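Local structure of AvmM (7FE6) at residues A[24-37]-A[180-192]. The protein catalyses macrocyclization in alchivemycin A biosynthesis, by dehydration and Michael-type addition. Numbering follows the deposited sequence.
Sequences IVADFIGVPAVITP and GRLQQASFRLGEG
The phenyl ring of F28 overlaps A185, whose CB sits over one ring face, 4.1 Å from the centroid, while the carbonyl O of Q183 lies at the ring edge. V31 CG1 meets the same methyl. Segment 24-37 forms an edge of both sheets of the two-sheet beta fold within its chain: strand 24-29 borders one sheet, and strand 34-35, reached through the loop 30-33, joins the other in parallel with the end of strand 178-189. One edge segment thus switches from one sheet to the other, as edge strands of beta sandwiches can. The backbone bonds follow the parallel pattern: R188 N donates to A33 O, I35 N donates to R188 O at 2.8 Å and a nearly straight 170°, and G190 N donates to I35 O. On one face of this short parallel pair, I35 CD1 lies over the F187 ring and I35 CG2 meets L189 CD1 at 3.7 Å. On the other, V34 and R188 run side by side, with V34 CG2 3.4 Å from R188 NH2. A bend at chi3 (-54°) curls the arginine so that NH2 reaches E191 O in the guanidinium plane, while NE forms a salt bridge with E42 of the second subunit and NH1 one with E151 of its own chain. A leucine in place of R188 would probably leave both glutamates without their cationic mate and E191 O without its donor. At the far end, where the V25 side chain lies about 8 Å from a bound alchivemycin A, R181 N donates to I24 O at 2.8 Å, and V25 CG1 covers one face of the R181 guanidinium, 3.9 Å from NE.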
loop_
_atom_site.group_PDB
_atom_site.type_symbol
_atom_site.label_atom_id
_atom_site.label_comp_id
_atom_site.label_asym_id
_atom_site.label_seq_id
_atom_site.Cartn_x
_atom_site.Cartn_y
_atom_site.Cartn_z
ATOM N N ILE A 24 -10.507 11.720 -1.002
ATOM C CA ILE A 24 -10.186 11.136 -2.300
ATOM C C ILE A 24 -8.720 10.725 -2.221
ATOM O O ILE A 24 -7.821 11.561 -2.385
ATOM C CB ILE A 24 -10.424 12.118 -3.454
ATOM C CG1 ILE A 24 -11.744 12.867 -3.284
ATOM C CG2 ILE A 24 -10.445 11.363 -4.768
ATOM C CD1 ILE A 24 -12.990 11.963 -3.214
ATOM N N VAL A 25 -8.483 9.436 -1.976
ATOM C CA VAL A 25 -7.148 8.900 -1.735
ATOM C C VAL A 25 -6.681 8.117 -2.973
ATOM O O VAL A 25 -7.452 7.844 -3.886
ATOM C CB VAL A 25 -7.125 8.022 -0.464
ATOM C CG1 VAL A 25 -7.780 8.787 0.695
ATOM C CG2 VAL A 25 -7.859 6.703 -0.701
ATOM N N ALA A 26 -5.407 7.725 -2.986
ATOM C CA ALA A 26 -4.880 6.926 -4.091
ATOM C C ALA A 26 -3.968 5.806 -3.580
ATOM O O ALA A 26 -3.262 5.961 -2.580
ATOM C CB ALA A 26 -4.121 7.796 -5.085
ATOM N N ASP A 27 -3.950 4.685 -4.311
ATOM C CA ASP A 27 -3.115 3.544 -3.959
ATOM C C ASP A 27 -2.315 3.057 -5.164
ATOM O O ASP A 27 -2.784 3.111 -6.308
ATOM C CB ASP A 27 -3.939 2.389 -3.401
ATOM C CG ASP A 27 -4.659 2.776 -2.136
ATOM O OD1 ASP A 27 -3.985 3.195 -1.176
ATOM O OD2 ASP A 27 -5.898 2.643 -2.080
ATOM N N PHE A 28 -1.092 2.588 -4.892
ATOM C CA PHE A 28 -0.217 1.989 -5.889
ATOM C C PHE A 28 -0.182 0.472 -5.724
ATOM O O PHE A 28 -0.236 -0.055 -4.606
ATOM C CB PHE A 28 1.211 2.542 -5.772
ATOM C CG PHE A 28 1.375 3.969 -6.244
ATOM C CD1 PHE A 28 1.447 4.266 -7.605
ATOM C CD2 PHE A 28 1.535 5.006 -5.340
ATOM C CE1 PHE A 28 1.635 5.563 -8.043
ATOM C CE2 PHE A 28 1.720 6.329 -5.793
ATOM C CZ PHE A 28 1.757 6.595 -7.137
ATOM N N ILE A 29 -0.067 -0.232 -6.849
ATOM C CA ILE A 29 0.165 -1.674 -6.863
ATOM C C ILE A 29 1.292 -1.956 -7.844
ATOM O O ILE A 29 1.226 -1.521 -8.998
ATOM C CB ILE A 29 -1.088 -2.478 -7.272
ATOM C CG1 ILE A 29 -2.195 -2.371 -6.221
ATOM C CG2 ILE A 29 -0.729 -3.957 -7.464
ATOM C CD1 ILE A 29 -1.873 -3.085 -4.904
ATOM N N GLY A 30 2.330 -2.672 -7.390
ATOM C CA GLY A 30 3.335 -3.192 -8.290
ATOM C C GLY A 30 4.419 -2.223 -8.699
ATOM O O GLY A 30 5.148 -2.507 -9.653
ATOM N N VAL A 31 4.548 -1.087 -8.019
ATOM C CA VAL A 31 5.667 -0.171 -8.233
ATOM C C VAL A 31 6.942 -0.781 -7.653
ATOM O O VAL A 31 7.007 -1.031 -6.439
ATOM C CB VAL A 31 5.398 1.195 -7.586
ATOM C CG1 VAL A 31 6.527 2.185 -7.948
ATOM C CG2 VAL A 31 4.053 1.719 -8.028
ATOM N N PRO A 32 7.983 -1.012 -8.447
ATOM C CA PRO A 32 9.223 -1.533 -7.879
ATOM C C PRO A 32 9.981 -0.436 -7.153
ATOM O O PRO A 32 9.884 0.746 -7.484
ATOM C CB PRO A 32 9.991 -2.030 -9.109
ATOM C CG PRO A 32 9.491 -1.211 -10.237
ATOM C CD PRO A 32 8.079 -0.809 -9.904
ATOM N N ALA A 33 10.730 -0.847 -6.123
ATOM C CA ALA A 33 11.568 0.081 -5.372
ATOM C C ALA A 33 12.848 0.445 -6.126
ATOM O O ALA A 33 13.506 1.434 -5.767
ATOM C CB ALA A 33 11.904 -0.499 -4.001
ATOM N N VAL A 34 13.247 -0.356 -7.120
ATOM C CA VAL A 34 14.341 -0.014 -8.018
ATOM C C VAL A 34 13.861 -0.237 -9.445
ATOM O O VAL A 34 13.321 -1.306 -9.768
ATOM C CB VAL A 34 15.630 -0.821 -7.741
ATOM C CG1 VAL A 34 16.672 -0.458 -8.746
ATOM C CG2 VAL A 34 16.171 -0.555 -6.320
ATOM N N ILE A 35 14.028 0.780 -10.285
ATOM C CA ILE A 35 13.674 0.715 -11.696
ATOM C C ILE A 35 14.957 0.709 -12.518
ATOM O O ILE A 35 15.841 1.553 -12.316
ATOM C CB ILE A 35 12.755 1.883 -12.096
ATOM C CG1 ILE A 35 11.356 1.697 -11.469
ATOM C CG2 ILE A 35 12.708 2.016 -13.608
ATOM C CD1 ILE A 35 10.431 2.875 -11.574
ATOM N N THR A 36 15.068 -0.239 -13.428
ATOM C CA THR A 36 16.258 -0.300 -14.264
ATOM C C THR A 36 16.132 0.683 -15.419
ATOM O O THR A 36 15.132 0.651 -16.141
ATOM C CB THR A 36 16.468 -1.704 -14.817
ATOM O OG1 THR A 36 16.711 -2.608 -13.739
ATOM C CG2 THR A 36 17.646 -1.736 -15.798
ATOM N N PRO A 37 17.132 1.533 -15.650
ATOM C CA PRO A 37 17.088 2.425 -16.812
ATOM C C PRO A 37 16.882 1.645 -18.097
ATOM O O PRO A 37 17.409 0.538 -18.264
ATOM C CB PRO A 37 18.457 3.110 -16.782
ATOM C CG PRO A 37 18.825 3.106 -15.375
ATOM C CD PRO A 37 18.277 1.839 -14.780
ATOM N N GLY A 180 -7.146 15.622 -4.456
ATOM C CA GLY A 180 -7.196 14.624 -3.415
ATOM C C GLY A 180 -5.893 14.515 -2.644
ATOM O O GLY A 180 -4.987 15.343 -2.753
ATOM N N ARG A 181 -5.816 13.458 -1.843
ATOM C CA ARG A 181 -4.679 13.202 -0.968
ATOM C C ARG A 181 -3.513 12.639 -1.773
ATOM O O ARG A 181 -3.673 11.647 -2.487
ATOM C CB ARG A 181 -5.088 12.223 0.133
ATOM C CG ARG A 181 -4.098 12.110 1.274
ATOM C CD ARG A 181 -4.492 11.042 2.251
ATOM N NE ARG A 181 -4.168 9.705 1.778
ATOM C CZ ARG A 181 -4.004 8.643 2.575
ATOM N NH1 ARG A 181 -4.128 8.767 3.898
ATOM N NH2 ARG A 181 -3.706 7.453 2.054
ATOM N N LEU A 182 -2.357 13.285 -1.692
ATOM C CA LEU A 182 -1.191 12.823 -2.427
ATOM C C LEU A 182 -0.706 11.485 -1.888
ATOM O O LEU A 182 -0.575 11.313 -0.676
ATOM C CB LEU A 182 -0.070 13.851 -2.323
ATOM C CG LEU A 182 1.127 13.770 -3.273
ATOM C CD1 LEU A 182 0.708 13.899 -4.730
ATOM C CD2 LEU A 182 2.101 14.888 -2.936
ATOM N N GLN A 183 -0.392 10.556 -2.791
ATOM C CA GLN A 183 0.202 9.275 -2.438
ATOM C C GLN A 183 1.559 9.115 -3.121
ATOM O O GLN A 183 1.730 9.456 -4.299
ATOM C CB GLN A 183 -0.696 8.109 -2.843
ATOM C CG GLN A 183 -0.348 6.801 -2.137
ATOM C CD GLN A 183 -0.718 6.852 -0.656
ATOM O OE1 GLN A 183 -1.541 7.661 -0.247
ATOM N NE2 GLN A 183 -0.097 6.007 0.148
ATOM N N GLN A 184 2.508 8.552 -2.390
ATOM C CA GLN A 184 3.905 8.517 -2.791
ATOM C C GLN A 184 4.316 7.081 -3.055
ATOM O O GLN A 184 3.806 6.147 -2.435
ATOM C CB GLN A 184 4.790 9.136 -1.694
ATOM C CG GLN A 184 6.296 9.182 -1.944
ATOM C CD GLN A 184 7.049 9.949 -0.848
ATOM O OE1 GLN A 184 6.447 10.642 -0.038
ATOM N NE2 GLN A 184 8.352 9.773 -0.790
ATOM N N ALA A 185 5.235 6.913 -3.993
ATOM C CA ALA A 185 5.974 5.669 -4.146
ATOM C C ALA A 185 7.422 6.071 -4.372
ATOM O O ALA A 185 7.739 6.669 -5.410
ATOM C CB ALA A 185 5.425 4.839 -5.302
ATOM N N SER A 186 8.291 5.788 -3.395
ATOM C CA SER A 186 9.708 6.121 -3.508
ATOM C C SER A 186 10.476 4.994 -4.171
ATOM O O SER A 186 10.227 3.822 -3.920
ATOM C CB SER A 186 10.323 6.406 -2.143
ATOM O OG SER A 186 9.755 7.563 -1.573
ATOM N N PHE A 187 11.437 5.351 -4.996
ATOM C CA PHE A 187 12.179 4.337 -5.724
ATOM C C PHE A 187 13.552 4.899 -6.037
ATOM O O PHE A 187 13.847 6.055 -5.738
ATOM C CB PHE A 187 11.419 3.909 -6.994
ATOM C CG PHE A 187 11.331 4.985 -8.047
ATOM C CD1 PHE A 187 10.364 5.970 -7.969
ATOM C CD2 PHE A 187 12.207 4.986 -9.138
ATOM C CE1 PHE A 187 10.282 6.960 -8.950
ATOM C CE2 PHE A 187 12.141 5.958 -10.106
ATOM C CZ PHE A 187 11.174 6.951 -10.022
ATOM N N ARG A 188 14.421 4.041 -6.547
ATOM C CA ARG A 188 15.655 4.459 -7.183
ATOM C C ARG A 188 15.591 4.081 -8.654
ATOM O O ARG A 188 15.009 3.052 -9.020
ATOM C CB ARG A 188 16.869 3.812 -6.526
ATOM C CG ARG A 188 17.193 4.340 -5.145
ATOM C CD ARG A 188 18.567 3.868 -4.731
ATOM N NE ARG A 188 18.692 2.415 -4.838
ATOM C CZ ARG A 188 19.341 1.779 -5.816
ATOM N NH1 ARG A 188 19.941 2.468 -6.786
ATOM N NH2 ARG A 188 19.395 0.452 -5.825
ATOM N N LEU A 189 16.206 4.904 -9.493
ATOM C CA LEU A 189 16.356 4.605 -10.917
ATOM C C LEU A 189 17.826 4.281 -11.141
ATOM O O LEU A 189 18.665 5.186 -11.203
ATOM C CB LEU A 189 15.901 5.784 -11.766
ATOM C CG LEU A 189 16.081 5.731 -13.286
ATOM C CD1 LEU A 189 15.340 4.540 -13.892
ATOM C CD2 LEU A 189 15.683 7.071 -13.944
ATOM N N GLY A 190 18.137 2.992 -11.268
ATOM C CA GLY A 190 19.519 2.546 -11.364
ATOM C C GLY A 190 19.734 1.055 -11.189
ATOM O O GLY A 190 18.914 0.242 -11.641
ATOM N N GLU A 191 20.856 0.682 -10.566
ATOM C CA GLU A 191 21.217 -0.722 -10.394
ATOM C C GLU A 191 20.684 -1.271 -9.079
ATOM O O GLU A 191 20.612 -0.569 -8.064
ATOM C CB GLU A 191 22.733 -0.949 -10.444
ATOM C CG GLU A 191 23.355 -0.850 -11.810
ATOM C CD GLU A 191 24.867 -1.021 -11.755
ATOM O OE1 GLU A 191 25.368 -1.586 -10.745
ATOM O OE2 GLU A 191 25.553 -0.598 -12.717
ATOM N N GLY A 192 20.336 -2.553 -9.104
ATOM C CA GLY A 192 19.791 -3.218 -7.947
ATOM C C GLY A 192 20.831 -3.503 -6.887
ATOM O O GLY A 192 22.034 -3.255 -7.074
#